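Local coordinates for AB hydrolase-1 domain-containing protein (Parabacteroides distasonis, PDB 4Q34), which is probably an esterase of the alpha/beta hydrolase family, whose natural substrate is not known, at residues V111-N114 with I120-D123; F116-G119 with D123-E126; V128-D133 with D138-Q143; Y260-R265 with N296-M301. One frame throughout, in Å; residues are numbered along the deposited sequence.

Interaction 1 (V111-N114 with I120-D123); sequences VWFN and IWPD
F113 and W121 meet as a T-shaped aromatic pair. The edge of the indole points into the face of the phenyl ring, with planes at 87° and the F113 ring centroid 5.1 Å from that of the W121 six-membered ring. The F113 side chain projects from the helix with CG anti to the backbone N (chi1 -180°), carrying the ring across to the tight turn of a small hairpin. Its CB lies 4.2 Å from W121 CE3. CG comes closer, and CD2 is 3.7 Å from the same W121 CE3, which sits over the centre of the ring. CD1 faces W121 CB at 3.8 Å. CE2 also lies by W121 CE3, at 3.9 Å, and a little farther from CZ3. CE1 meets D123 O at 3.3 Å, close to the plane of the ring, while CZ stands a little farther away. The turn itself is closed by the D123 N to I120 O bond, 2.8 Å, and a cis peptide precedes P122, as in a type VI turn. Y124 and L137 also touch the F113 ring. A serine in place of F113 would probably leave the W121 edge without its aromatic face and open a gap between helix 109-115 and the turn. The contact rests on dispersion and the weak attraction of C-H edges for a pi face, with one ring edge at a carbonyl oxygen.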
loop_
_atom_site.group_PDB
_atom_site.type_symbol
_atom_site.label_atom_id
_atom_site.label_comp_id
_atom_site.label_asym_id
_atom_site.label_seq_id
_atom_site.Cartn_x
_atom_site.Cartn_y
_atom_site.Cartn_z
ATOM N N VAL A 111 -10.882 -21.169 -7.117
ATOM C CA VAL A 111 -10.640 -20.971 -8.551
ATOM C C VAL A 111 -9.289 -20.295 -8.789
ATOM O O VAL A 111 -8.475 -20.784 -9.588
ATOM C CB VAL A 111 -11.778 -20.191 -9.232
ATOM C CG1 VAL A 111 -11.473 -20.013 -10.711
ATOM C CG2 VAL A 111 -13.119 -20.894 -9.023
ATOM N N TRP A 112 -8.991 -19.212 -8.067
ATOM C CA TRP A 112 -7.667 -18.633 -8.153
ATOM C C TRP A 112 -6.509 -19.594 -7.865
ATOM O O TRP A 112 -5.481 -19.527 -8.514
ATOM C CB TRP A 112 -7.509 -17.383 -7.270
ATOM C CG TRP A 112 -8.307 -16.193 -7.711
ATOM C CD1 TRP A 112 -9.424 -15.689 -7.107
ATOM C CD2 TRP A 112 -8.024 -15.337 -8.817
ATOM N NE1 TRP A 112 -9.881 -14.566 -7.787
ATOM C CE2 TRP A 112 -9.041 -14.336 -8.846
ATOM C CE3 TRP A 112 -7.029 -15.322 -9.798
ATOM C CZ2 TRP A 112 -9.059 -13.310 -9.800
ATOM C CZ3 TRP A 112 -7.045 -14.296 -10.757
ATOM C CH2 TRP A 112 -8.061 -13.319 -10.758
ATOM N N PHE A 113 -6.678 -20.480 -6.901
ATOM C CA PHE A 113 -5.654 -21.511 -6.592
ATOM C C PHE A 113 -5.311 -22.285 -7.858
ATOM O O PHE A 113 -4.159 -22.478 -8.199
ATOM C CB PHE A 113 -6.232 -22.402 -5.504
ATOM C CG PHE A 113 -5.347 -23.518 -5.037
ATOM C CD1 PHE A 113 -5.337 -24.741 -5.686
ATOM C CD2 PHE A 113 -4.592 -23.381 -3.869
ATOM C CE1 PHE A 113 -4.564 -25.796 -5.209
ATOM C CE2 PHE A 113 -3.834 -24.437 -3.386
ATOM C CZ PHE A 113 -3.822 -25.639 -4.056
ATOM N N ASN A 114 -6.343 -22.728 -8.565
ATOM C CA ASN A 114 -6.145 -23.421 -9.844
ATOM C C ASN A 114 -5.568 -22.539 -10.939
ATOM O O ASN A 114 -4.639 -22.922 -11.616
ATOM C CB ASN A 114 -7.478 -23.973 -10.340
ATOM C CG ASN A 114 -7.971 -25.131 -9.523
ATOM O OD1 ASN A 114 -7.615 -25.292 -8.367
ATOM N ND2 ASN A 114 -8.813 -25.944 -10.126
ATOM N N ILE A 120 -4.714 -28.445 -8.312
ATOM C CA ILE A 120 -6.143 -28.529 -8.587
ATOM C C ILE A 120 -6.794 -28.687 -7.222
ATOM O O ILE A 120 -6.729 -29.766 -6.591
ATOM C CB ILE A 120 -6.518 -29.722 -9.487
ATOM C CG1 ILE A 120 -5.709 -29.691 -10.795
ATOM C CG2 ILE A 120 -8.017 -29.712 -9.770
ATOM C CD1 ILE A 120 -5.867 -28.417 -11.587
ATOM N N TRP A 121 -7.428 -27.614 -6.786
ATOM C CA TRP A 121 -7.971 -27.527 -5.451
ATOM C C TRP A 121 -8.829 -28.770 -5.189
ATOM O O TRP A 121 -9.628 -29.155 -6.042
ATOM C CB TRP A 121 -8.794 -26.244 -5.293
ATOM C CG TRP A 121 -9.431 -26.187 -3.951
ATOM C CD1 TRP A 121 -10.640 -26.694 -3.583
ATOM C CD2 TRP A 121 -8.856 -25.639 -2.793
ATOM N NE1 TRP A 121 -10.854 -26.471 -2.248
ATOM C CE2 TRP A 121 -9.761 -25.840 -1.736
ATOM C CE3 TRP A 121 -7.646 -24.993 -2.538
ATOM C CZ2 TRP A 121 -9.507 -25.400 -0.450
ATOM C CZ3 TRP A 121 -7.390 -24.566 -1.263
ATOM C CH2 TRP A 121 -8.314 -24.771 -0.229
ATOM N N PRO A 122 -8.665 -29.406 -4.014
ATOM C CA PRO A 122 -7.869 -29.041 -2.850
ATOM C C PRO A 122 -6.404 -29.487 -2.837
ATOM O O PRO A 122 -5.690 -29.194 -1.872
ATOM C CB PRO A 122 -8.634 -29.713 -1.700
ATOM C CG PRO A 122 -9.197 -30.955 -2.322
ATOM C CD PRO A 122 -9.374 -30.686 -3.801
ATOM N N ASP A 123 -5.927 -30.115 -3.899
ATOM C CA ASP A 123 -4.592 -30.704 -3.883
ATOM C C ASP A 123 -3.551 -29.779 -4.492
ATOM O O ASP A 123 -3.836 -29.034 -5.406
ATOM C CB ASP A 123 -4.610 -32.009 -4.638
ATOM C CG ASP A 123 -5.615 -32.979 -4.069
ATOM O OD1 ASP A 123 -5.480 -33.315 -2.875
ATOM O OD2 ASP A 123 -6.558 -33.354 -4.796
#

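Interaction 2 (F116-G119 with D123-E126); sequences FRVG and DYFE
V118 O receives the backbone N-H of F125 at 3.0 Å. The bond is nearly straight, 172° at the hydrogen, and it uses a lone pair in the carbonyl plane. The side chain of F125 then folds back over the other segment. Its ring lies against the main chain of G119, whose CA stands 3.6 Å from the F125 ring centroid, 22° off the normal: a CH-pi contact. The bare CA lets the backbones come close, since a CB on G119 would collide with D123 O. That oxygen is already met by the G119 CA-H, 3.2 Å from G119 CA to D123 O. R117 O sits at the edge of the same phenyl ring, near its plane, 3.4 Å from F125 CD2. R117 has positive phi (62°) and closes helix 109-115 in a Schellman motif, so the chain turns into the hairpin here. V118 and Y124 lie side by side and point the same way, with V118 CG1 3.6 Å from Y124 CD2. The R117 guanidinium leads away to a salt bridge with E199, and its NE donates to D248 O. The contact is thus the base of a small, weakly bonded hairpin, strand 119-120 with 123-124. L259 and W262 of helix 257-277 touch R117, and L259 also touches F125; from helix 134-142, Y140 touches V118 and L137 touches Y124.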
loop_
_atom_site.group_PDB
_atom_site.type_symbol
_atom_site.label_atom_id
_atom_site.label_comp_id
_atom_site.label_asym_id
_atom_site.label_seq_id
_atom_site.Cartn_x
_atom_site.Cartn_y
_atom_site.Cartn_z
ATOM N N PHE A 116 -3.736 -20.007 -10.740
ATOM C CA PHE A 116 -2.329 -19.704 -10.434
ATOM C C PHE A 116 -1.409 -20.923 -10.484
ATOM O O PHE A 116 -0.197 -20.806 -10.286
ATOM C CB PHE A 116 -2.227 -19.003 -9.074
ATOM C CG PHE A 116 -2.841 -17.611 -9.047
ATOM C CD1 PHE A 116 -3.041 -16.886 -10.234
ATOM C CD2 PHE A 116 -3.212 -17.031 -7.845
ATOM C CE1 PHE A 116 -3.554 -15.603 -10.208
ATOM C CE2 PHE A 116 -3.731 -15.748 -7.821
ATOM C CZ PHE A 116 -3.885 -15.030 -8.995
ATOM N N ARG A 117 -2.022 -22.083 -10.733
ATOM C CA ARG A 117 -1.339 -23.340 -10.917
ATOM C C ARG A 117 -0.561 -23.739 -9.662
ATOM O O ARG A 117 0.533 -24.293 -9.727
ATOM C CB ARG A 117 -0.480 -23.301 -12.167
ATOM C CG ARG A 117 -1.248 -22.939 -13.439
ATOM C CD ARG A 117 -0.570 -23.377 -14.755
ATOM N NE ARG A 117 0.872 -23.138 -14.688
ATOM C CZ ARG A 117 1.452 -21.957 -14.814
ATOM N NH1 ARG A 117 0.727 -20.876 -15.064
ATOM N NH2 ARG A 117 2.751 -21.840 -14.618
ATOM N N VAL A 118 -1.168 -23.528 -8.510
ATOM C CA VAL A 118 -0.637 -24.102 -7.265
ATOM C C VAL A 118 -1.023 -25.581 -7.239
ATOM O O VAL A 118 -0.298 -26.404 -6.720
ATOM C CB VAL A 118 -1.194 -23.389 -6.020
ATOM C CG1 VAL A 118 -0.622 -23.968 -4.737
ATOM C CG2 VAL A 118 -0.875 -21.901 -6.086
ATOM N N GLY A 119 -2.146 -25.895 -7.864
ATOM C CA GLY A 119 -2.662 -27.270 -7.865
ATOM C C GLY A 119 -4.071 -27.297 -8.412
ATOM O O GLY A 119 -4.572 -26.315 -8.925
ATOM N N ASP A 123 -5.927 -30.115 -3.899
ATOM C CA ASP A 123 -4.592 -30.704 -3.883
ATOM C C ASP A 123 -3.551 -29.779 -4.492
ATOM O O ASP A 123 -3.836 -29.034 -5.406
ATOM C CB ASP A 123 -4.610 -32.009 -4.638
ATOM C CG ASP A 123 -5.615 -32.979 -4.069
ATOM O OD1 ASP A 123 -5.480 -33.315 -2.875
ATOM O OD2 ASP A 123 -6.558 -33.354 -4.796
ATOM N N TYR A 124 -2.350 -29.830 -3.957
ATOM C CA TYR A 124 -1.204 -29.116 -4.494
ATOM C C TYR A 124 -0.617 -29.985 -5.612
ATOM O O TYR A 124 -0.677 -31.213 -5.510
ATOM C CB TYR A 124 -0.187 -28.841 -3.358
ATOM C CG TYR A 124 -0.688 -27.831 -2.333
ATOM C CD1 TYR A 124 -1.631 -28.198 -1.353
ATOM C CD2 TYR A 124 -0.216 -26.547 -2.313
ATOM C CE1 TYR A 124 -2.088 -27.290 -0.418
ATOM C CE2 TYR A 124 -0.670 -25.623 -1.383
ATOM C CZ TYR A 124 -1.607 -25.991 -0.430
ATOM O OH TYR A 124 -2.088 -25.076 0.519
ATOM N N PHE A 125 -0.036 -29.393 -6.661
ATOM C CA PHE A 125 0.698 -30.184 -7.663
ATOM C C PHE A 125 1.927 -30.837 -7.025
ATOM O O PHE A 125 2.644 -30.233 -6.226
ATOM C CB PHE A 125 1.178 -29.331 -8.868
ATOM C CG PHE A 125 0.100 -28.955 -9.827
ATOM C CD1 PHE A 125 -0.656 -29.921 -10.470
ATOM C CD2 PHE A 125 -0.148 -27.620 -10.120
ATOM C CE1 PHE A 125 -1.657 -29.558 -11.366
ATOM C CE2 PHE A 125 -1.147 -27.252 -11.005
ATOM C CZ PHE A 125 -1.910 -28.234 -11.628
ATOM N N GLU A 126 2.164 -32.102 -7.357
ATOM C CA GLU A 126 3.403 -32.720 -6.960
ATOM C C GLU A 126 4.602 -31.892 -7.416
ATOM O O GLU A 126 4.683 -31.479 -8.579
ATOM C CB GLU A 126 3.507 -34.142 -7.529
ATOM C CG GLU A 126 4.825 -34.794 -7.155
ATOM C CD GLU A 126 4.770 -36.287 -7.256
ATOM O OE1 GLU A 126 4.494 -36.772 -8.376
ATOM O OE2 GLU A 126 5.006 -36.955 -6.224
#

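Interaction 3 (V128-D133 with D138-Q143); sequences VQFKRD and DQYFRQ
F130 and Y140 both hold CG anti to the backbone N, at chi1 -166° and -162°, and these torsions bring the two rings together from loop and helix. They form a T-shaped pair in this alpha/beta hydrolase, between the loop after strand 123-124 and helix 134-142. The edge of F130 is driven into the face of Y140, with planes at 69° and the F130 and Y140 ring centroids 4.8 Å apart. F130 CZ lies over the centre of the tyrosine ring, 3.8 Å from Y140 CG. F130 CE2 leans toward the hydroxyl half of that ring, 3.7 Å from Y140 CE1. Both residues are buried, and the contact between the segments is purely apolar. Around it, each segment has its own polar bonds. D133 is the N-cap of helix 134-142, with a further bond from its OD1 to T136 OG1. On the helix, R142 is one turn after D138 and pairs with it. The same guanidinium bonds to T19 O, G31 O and H33 ND1 of the second subunit, so the helix that carries Y140 also meets that subunit. R142 NE donates to D138 OD1 at 2.8 Å, on the syn side of the carboxylate and 32° out of its plane.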
loop_
_atom_site.group_PDB
_atom_site.type_symbol
_atom_site.label_atom_id
_atom_site.label_comp_id
_atom_site.label_asym_id
_atom_site.label_seq_id
_atom_site.Cartn_x
_atom_site.Cartn_y
_atom_site.Cartn_z
ATOM N N VAL A 128 5.386 -28.898 -6.583
ATOM C CA VAL A 128 5.143 -27.455 -6.737
ATOM C C VAL A 128 6.039 -26.678 -5.783
ATOM O O VAL A 128 6.250 -27.078 -4.647
ATOM C CB VAL A 128 3.633 -27.078 -6.582
ATOM C CG1 VAL A 128 3.156 -27.196 -5.132
ATOM C CG2 VAL A 128 3.343 -25.696 -7.150
ATOM N N GLN A 129 6.518 -25.518 -6.246
ATOM C CA GLN A 129 7.458 -24.673 -5.505
ATOM C C GLN A 129 6.675 -23.677 -4.623
ATOM O O GLN A 129 6.811 -22.457 -4.729
ATOM C CB GLN A 129 8.345 -23.903 -6.506
ATOM C CG GLN A 129 9.325 -24.768 -7.280
ATOM C CD GLN A 129 10.543 -25.190 -6.484
ATOM O OE1 GLN A 129 10.733 -24.793 -5.349
ATOM N NE2 GLN A 129 11.389 -26.018 -7.099
ATOM N N PHE A 130 5.845 -24.234 -3.760
ATOM C CA PHE A 130 4.916 -23.468 -2.955
ATOM C C PHE A 130 4.755 -24.229 -1.639
ATOM O O PHE A 130 4.587 -25.490 -1.604
ATOM C CB PHE A 130 3.602 -23.295 -3.733
ATOM C CG PHE A 130 2.653 -22.268 -3.184
ATOM C CD1 PHE A 130 1.737 -22.589 -2.160
ATOM C CD2 PHE A 130 2.640 -20.997 -3.718
ATOM C CE1 PHE A 130 0.828 -21.676 -1.694
ATOM C CE2 PHE A 130 1.732 -20.053 -3.250
ATOM C CZ PHE A 130 0.841 -20.388 -2.232
ATOM N N LYS A 131 4.855 -23.494 -0.538
ATOM C CA LYS A 131 4.695 -24.082 0.793
ATOM C C LYS A 131 3.256 -24.521 1.018
ATOM O O LYS A 131 2.325 -23.809 0.661
ATOM C CB LYS A 131 5.161 -23.125 1.893
ATOM C CG LYS A 131 5.578 -23.904 3.144
ATOM C CD LYS A 131 5.990 -23.009 4.299
ATOM C CE LYS A 131 6.290 -23.834 5.551
ATOM N NZ LYS A 131 6.937 -22.949 6.557
ATOM N N ARG A 132 3.070 -25.691 1.616
ATOM C CA ARG A 132 1.755 -26.342 1.631
ATOM C C ARG A 132 0.938 -26.127 2.912
ATOM O O ARG A 132 -0.074 -26.778 3.093
ATOM C CB ARG A 132 1.919 -27.861 1.380
ATOM C CG ARG A 132 2.414 -28.244 -0.006
ATOM C CD ARG A 132 3.209 -29.545 0.081
ATOM N NE ARG A 132 3.281 -30.293 -1.174
ATOM C CZ ARG A 132 3.868 -29.857 -2.287
ATOM N NH1 ARG A 132 4.412 -28.654 -2.331
ATOM N NH2 ARG A 132 3.890 -30.626 -3.365
ATOM N N ASP A 133 1.363 -25.240 3.789
ATOM C CA ASP A 133 0.658 -25.042 5.086
ATOM C C ASP A 133 -0.491 -24.029 4.970
ATOM O O ASP A 133 -0.560 -23.252 4.018
ATOM C CB ASP A 133 1.626 -24.572 6.166
ATOM C CG ASP A 133 2.217 -23.196 5.851
ATOM O OD1 ASP A 133 2.927 -23.089 4.841
ATOM O OD2 ASP A 133 1.965 -22.222 6.586
ATOM N N ASP A 138 -3.404 -18.599 3.672
ATOM C CA ASP A 138 -4.060 -17.440 4.249
ATOM C C ASP A 138 -3.417 -16.150 3.723
ATOM O O ASP A 138 -4.100 -15.232 3.247
ATOM C CB ASP A 138 -3.958 -17.479 5.797
ATOM C CG ASP A 138 -4.626 -16.274 6.484
ATOM O OD1 ASP A 138 -5.836 -16.100 6.347
ATOM O OD2 ASP A 138 -3.930 -15.467 7.162
ATOM N N GLN A 139 -2.092 -16.067 3.811
ATOM C CA GLN A 139 -1.384 -14.923 3.281
ATOM C C GLN A 139 -1.606 -14.700 1.806
ATOM O O GLN A 139 -1.766 -13.562 1.359
ATOM C CB GLN A 139 0.134 -15.002 3.526
ATOM C CG GLN A 139 0.545 -14.786 4.984
ATOM C CD GLN A 139 0.134 -13.445 5.540
ATOM O OE1 GLN A 139 0.428 -12.419 4.968
ATOM N NE2 GLN A 139 -0.559 -13.454 6.654
ATOM N N TYR A 140 -1.585 -15.793 1.061
ATOM C CA TYR A 140 -1.787 -15.770 -0.398
ATOM C C TYR A 140 -3.128 -15.177 -0.768
ATOM O O TYR A 140 -3.191 -14.331 -1.667
ATOM C CB TYR A 140 -1.746 -17.185 -0.915
ATOM C CG TYR A 140 -1.504 -17.375 -2.401
ATOM C CD1 TYR A 140 -0.409 -16.809 -3.061
ATOM C CD2 TYR A 140 -2.304 -18.266 -3.099
ATOM C CE1 TYR A 140 -0.149 -17.100 -4.391
ATOM C CE2 TYR A 140 -2.063 -18.550 -4.435
ATOM C CZ TYR A 140 -0.986 -18.006 -5.067
ATOM O OH TYR A 140 -0.756 -18.325 -6.390
ATOM N N PHE A 141 -4.213 -15.574 -0.086
ATOM C CA PHE A 141 -5.498 -14.979 -0.432
ATOM C C PHE A 141 -5.619 -13.520 0.002
ATOM O O PHE A 141 -6.261 -12.730 -0.670
ATOM C CB PHE A 141 -6.673 -15.768 0.071
ATOM C CG PHE A 141 -6.747 -17.163 -0.505
ATOM C CD1 PHE A 141 -6.582 -17.375 -1.866
ATOM C CD2 PHE A 141 -7.025 -18.218 0.310
ATOM C CE1 PHE A 141 -6.701 -18.667 -2.386
ATOM C CE2 PHE A 141 -7.129 -19.511 -0.199
ATOM C CZ PHE A 141 -6.950 -19.720 -1.545
ATOM N N ARG A 142 -4.950 -13.176 1.102
ATOM C CA ARG A 142 -5.026 -11.816 1.634
ATOM C C ARG A 142 -4.104 -10.842 0.931
ATOM O O ARG A 142 -4.199 -9.636 1.212
ATOM C CB ARG A 142 -4.730 -11.813 3.133
ATOM C CG ARG A 142 -5.790 -12.594 3.902
ATOM C CD ARG A 142 -5.568 -12.513 5.418
ATOM N NE ARG A 142 -6.465 -13.347 6.192
ATOM C CZ ARG A 142 -7.727 -13.089 6.435
ATOM N NH1 ARG A 142 -8.293 -11.962 6.017
ATOM N NH2 ARG A 142 -8.436 -13.940 7.158
ATOM N N GLN A 143 -3.253 -11.301 0.016
ATOM C CA GLN A 143 -2.514 -10.362 -0.846
ATOM C C GLN A 143 -3.320 -9.899 -2.093
ATOM O O GLN A 143 -2.820 -9.137 -2.937
ATOM C CB GLN A 143 -1.141 -10.917 -1.231
ATOM C CG GLN A 143 -1.127 -11.994 -2.277
ATOM C CD GLN A 143 0.302 -12.431 -2.614
ATOM O OE1 GLN A 143 1.092 -12.730 -1.719
ATOM N NE2 GLN A 143 0.621 -12.470 -3.903
#

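Interaction 4 (Y260-R265 with N296-M301); sequences YEWTRR and NTHFPM
H298 presses its imidazole against the indole of W262, where the loop after strand 283-287 passes helix 257-277. In the alpha/beta hydrolase fold this loop usually carries the catalytic histidine. Along it, N296 leads into T297, whose OG1 accepts F299 N at 3.0 Å, an ST turn that shapes the backbone around the histidine. H298 has CG anti to its N (chi1 176°), which sends the ring toward the helix. Its plane is tilted 34° from the indole. H298 ND1 sits over the indole face, offset toward the rim and 3.6 Å from W262 CZ2. In return, W262 CZ2 lies over the imidazole face, also toward its rim. R265 NH1 lies over the opposite face of the indole, so W262 is sandwiched. ND1 bonds to E199 OE1 and the H298 side chain touches S176, consistent with a Ser-His-acid triad. W262 NE1 in turn donates to R115 O. A leucine here would probably leave R115 O without its donor and the H298 ring without the flat surface beside it. After F299 and P300 comes M301, a selenomethionine, whose backbone O accepts N306 ND2.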
loop_
_atom_site.group_PDB
_atom_site.type_symbol
_atom_site.label_atom_id
_atom_site.label_comp_id
_atom_site.label_asym_id
_atom_site.label_seq_id
_atom_site.Cartn_x
_atom_site.Cartn_y
_atom_site.Cartn_z
ATOM N N TYR A 260 -5.222 -24.060 -18.863
ATOM C CA TYR A 260 -4.779 -24.255 -20.248
ATOM C C TYR A 260 -4.508 -22.944 -20.954
ATOM O O TYR A 260 -3.660 -22.877 -21.818
ATOM C CB TYR A 260 -5.742 -25.153 -21.048
ATOM C CG TYR A 260 -5.186 -25.566 -22.388
ATOM C CD1 TYR A 260 -4.171 -26.512 -22.478
ATOM C CD2 TYR A 260 -5.625 -24.974 -23.553
ATOM C CE1 TYR A 260 -3.622 -26.869 -23.686
ATOM C CE2 TYR A 260 -5.086 -25.336 -24.780
ATOM C CZ TYR A 260 -4.080 -26.289 -24.834
ATOM O OH TYR A 260 -3.532 -26.651 -26.042
ATOM N N GLU A 261 -5.171 -21.882 -20.537
ATOM C CA GLU A 261 -4.882 -20.577 -21.097
ATOM C C GLU A 261 -3.408 -20.256 -20.997
ATOM O O GLU A 261 -2.893 -19.604 -21.888
ATOM C CB GLU A 261 -5.690 -19.493 -20.412
ATOM C CG GLU A 261 -7.143 -19.555 -20.827
ATOM C CD GLU A 261 -7.958 -18.332 -20.429
ATOM O OE1 GLU A 261 -7.453 -17.466 -19.671
ATOM O OE2 GLU A 261 -9.114 -18.248 -20.897
ATOM N N TRP A 262 -2.736 -20.709 -19.933
ATOM C CA TRP A 262 -1.300 -20.455 -19.779
ATOM C C TRP A 262 -0.488 -21.248 -20.800
ATOM O O TRP A 262 0.475 -20.770 -21.347
ATOM C CB TRP A 262 -0.810 -20.706 -18.338
ATOM C CG TRP A 262 -1.545 -19.895 -17.350
ATOM C CD1 TRP A 262 -2.398 -20.345 -16.369
ATOM C CD2 TRP A 262 -1.516 -18.463 -17.236
ATOM N NE1 TRP A 262 -2.900 -19.282 -15.658
ATOM C CE2 TRP A 262 -2.365 -18.115 -16.159
ATOM C CE3 TRP A 262 -0.852 -17.439 -17.936
ATOM C CZ2 TRP A 262 -2.609 -16.786 -15.797
ATOM C CZ3 TRP A 262 -1.063 -16.093 -17.533
ATOM C CH2 TRP A 262 -1.929 -15.794 -16.477
ATOM N N THR A 263 -0.871 -22.487 -21.060
ATOM C CA THR A 263 -0.260 -23.217 -22.157
ATOM C C THR A 263 -0.358 -22.512 -23.489
ATOM O O THR A 263 0.613 -22.489 -24.243
ATOM C CB THR A 263 -0.943 -24.599 -22.301
ATOM O OG1 THR A 263 -0.950 -25.216 -21.008
ATOM C CG2 THR A 263 -0.219 -25.465 -23.268
ATOM N N ARG A 264 -1.552 -22.010 -23.803
ATOM C CA ARG A 264 -1.776 -21.255 -25.049
ATOM C C ARG A 264 -0.909 -20.003 -25.092
ATOM O O ARG A 264 -0.393 -19.642 -26.169
ATOM C CB ARG A 264 -3.231 -20.790 -25.200
ATOM C CG ARG A 264 -4.295 -21.844 -24.941
ATOM C CD ARG A 264 -5.679 -21.255 -25.208
ATOM N NE ARG A 264 -6.145 -21.661 -26.515
ATOM C CZ ARG A 264 -6.988 -22.661 -26.744
ATOM N NH1 ARG A 264 -7.526 -23.355 -25.744
ATOM N NH2 ARG A 264 -7.306 -22.958 -27.988
ATOM N N ARG A 265 -0.735 -19.365 -23.933
ATOM C CA ARG A 265 0.063 -18.133 -23.843
ATOM C C ARG A 265 1.547 -18.387 -24.102
ATOM O O ARG A 265 2.187 -17.624 -24.827
ATOM C CB ARG A 265 -0.175 -17.429 -22.512
ATOM C CG ARG A 265 -1.510 -16.708 -22.595
ATOM C CD ARG A 265 -2.007 -16.310 -21.232
ATOM N NE ARG A 265 -3.177 -15.475 -21.416
ATOM C CZ ARG A 265 -3.987 -15.119 -20.445
ATOM N NH1 ARG A 265 -3.801 -15.549 -19.205
ATOM N NH2 ARG A 265 -5.006 -14.328 -20.749
ATOM N N ASN A 296 7.454 -24.345 -10.779
ATOM C CA ASN A 296 6.959 -22.992 -10.640
ATOM C C ASN A 296 5.492 -22.843 -10.978
ATOM O O ASN A 296 4.959 -23.516 -11.859
ATOM C CB ASN A 296 7.822 -21.987 -11.443
ATOM C CG ASN A 296 9.165 -21.767 -10.813
ATOM O OD1 ASN A 296 10.199 -22.335 -11.237
ATOM N ND2 ASN A 296 9.164 -20.990 -9.732
ATOM N N THR A 297 4.873 -21.934 -10.220
ATOM C CA THR A 297 3.499 -21.524 -10.334
ATOM C C THR A 297 3.456 -20.272 -11.238
ATOM O O THR A 297 4.418 -19.892 -11.870
ATOM C CB THR A 297 2.909 -21.208 -8.926
ATOM O OG1 THR A 297 3.478 -19.957 -8.445
ATOM C CG2 THR A 297 3.201 -22.343 -7.947
ATOM N N HIS A 298 2.285 -19.684 -11.329
ATOM C CA HIS A 298 2.086 -18.417 -12.022
ATOM C C HIS A 298 2.828 -17.283 -11.362
ATOM O O HIS A 298 2.981 -16.301 -12.009
ATOM C CB HIS A 298 0.599 -18.129 -12.060
ATOM C CG HIS A 298 0.229 -16.808 -12.648
ATOM N ND1 HIS A 298 0.506 -16.478 -13.955
ATOM C CD2 HIS A 298 -0.498 -15.791 -12.145
ATOM C CE1 HIS A 298 0.032 -15.267 -14.205
ATOM N NE2 HIS A 298 -0.572 -14.828 -13.114
ATOM N N PHE A 299 3.284 -17.444 -10.109
ATOM C CA PHE A 299 4.104 -16.408 -9.422
ATOM C C PHE A 299 5.553 -16.868 -9.159
ATOM O O PHE A 299 5.927 -17.087 -8.002
ATOM C CB PHE A 299 3.532 -16.027 -8.071
ATOM C CG PHE A 299 2.245 -15.293 -8.105
ATOM C CD1 PHE A 299 1.080 -15.924 -8.449
ATOM C CD2 PHE A 299 2.158 -13.986 -7.692
ATOM C CE1 PHE A 299 -0.115 -15.255 -8.476
ATOM C CE2 PHE A 299 0.953 -13.312 -7.683
ATOM C CZ PHE A 299 -0.197 -13.957 -8.096
ATOM N N PRO A 300 6.353 -17.003 -10.212
ATOM C CA PRO A 300 7.713 -17.516 -9.974
ATOM C C PRO A 300 8.565 -16.637 -9.087
ATOM O O PRO A 300 9.458 -17.142 -8.388
ATOM C CB PRO A 300 8.316 -17.567 -11.389
ATOM C CG PRO A 300 7.144 -17.676 -12.298
ATOM C CD PRO A 300 6.074 -16.873 -11.647
HETATM N N MSE A 301 8.268 -15.348 -9.070
HETATM C CA MSE A 301 8.997 -14.397 -8.217
HETATM C C MSE A 301 8.794 -14.613 -6.762
HETATM O O MSE A 301 9.596 -14.109 -5.982
HETATM C CB MSE A 301 8.665 -12.904 -8.607
HETATM C CG MSE A 301 7.271 -12.407 -8.171
HETATM SE SE MSE A 301 5.719 -13.201 -9.018
HETATM C CE MSE A 301 6.089 -12.641 -10.799
#

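From the N terminus, helix 109-115 leads into a short hairpin, and interactions 1 and 2 both close there. Each returns the chain after a few residues. They share D123, where interaction 1 ends and the second segment of interaction 2 begins, so the two cross rather than nest. The F113 O to V118 N contact joins them. Interaction 3 follows in series and ties the next loop to helix 134-142, with Y140 OH packing on F116 and V118. Interaction 4 spans 30 residues and brings helix 257-277 to the loop before helix 306-319. It reaches back to the hairpin region, where F116 O meets H298 N and R117 lies on W262, and V128 touches T297.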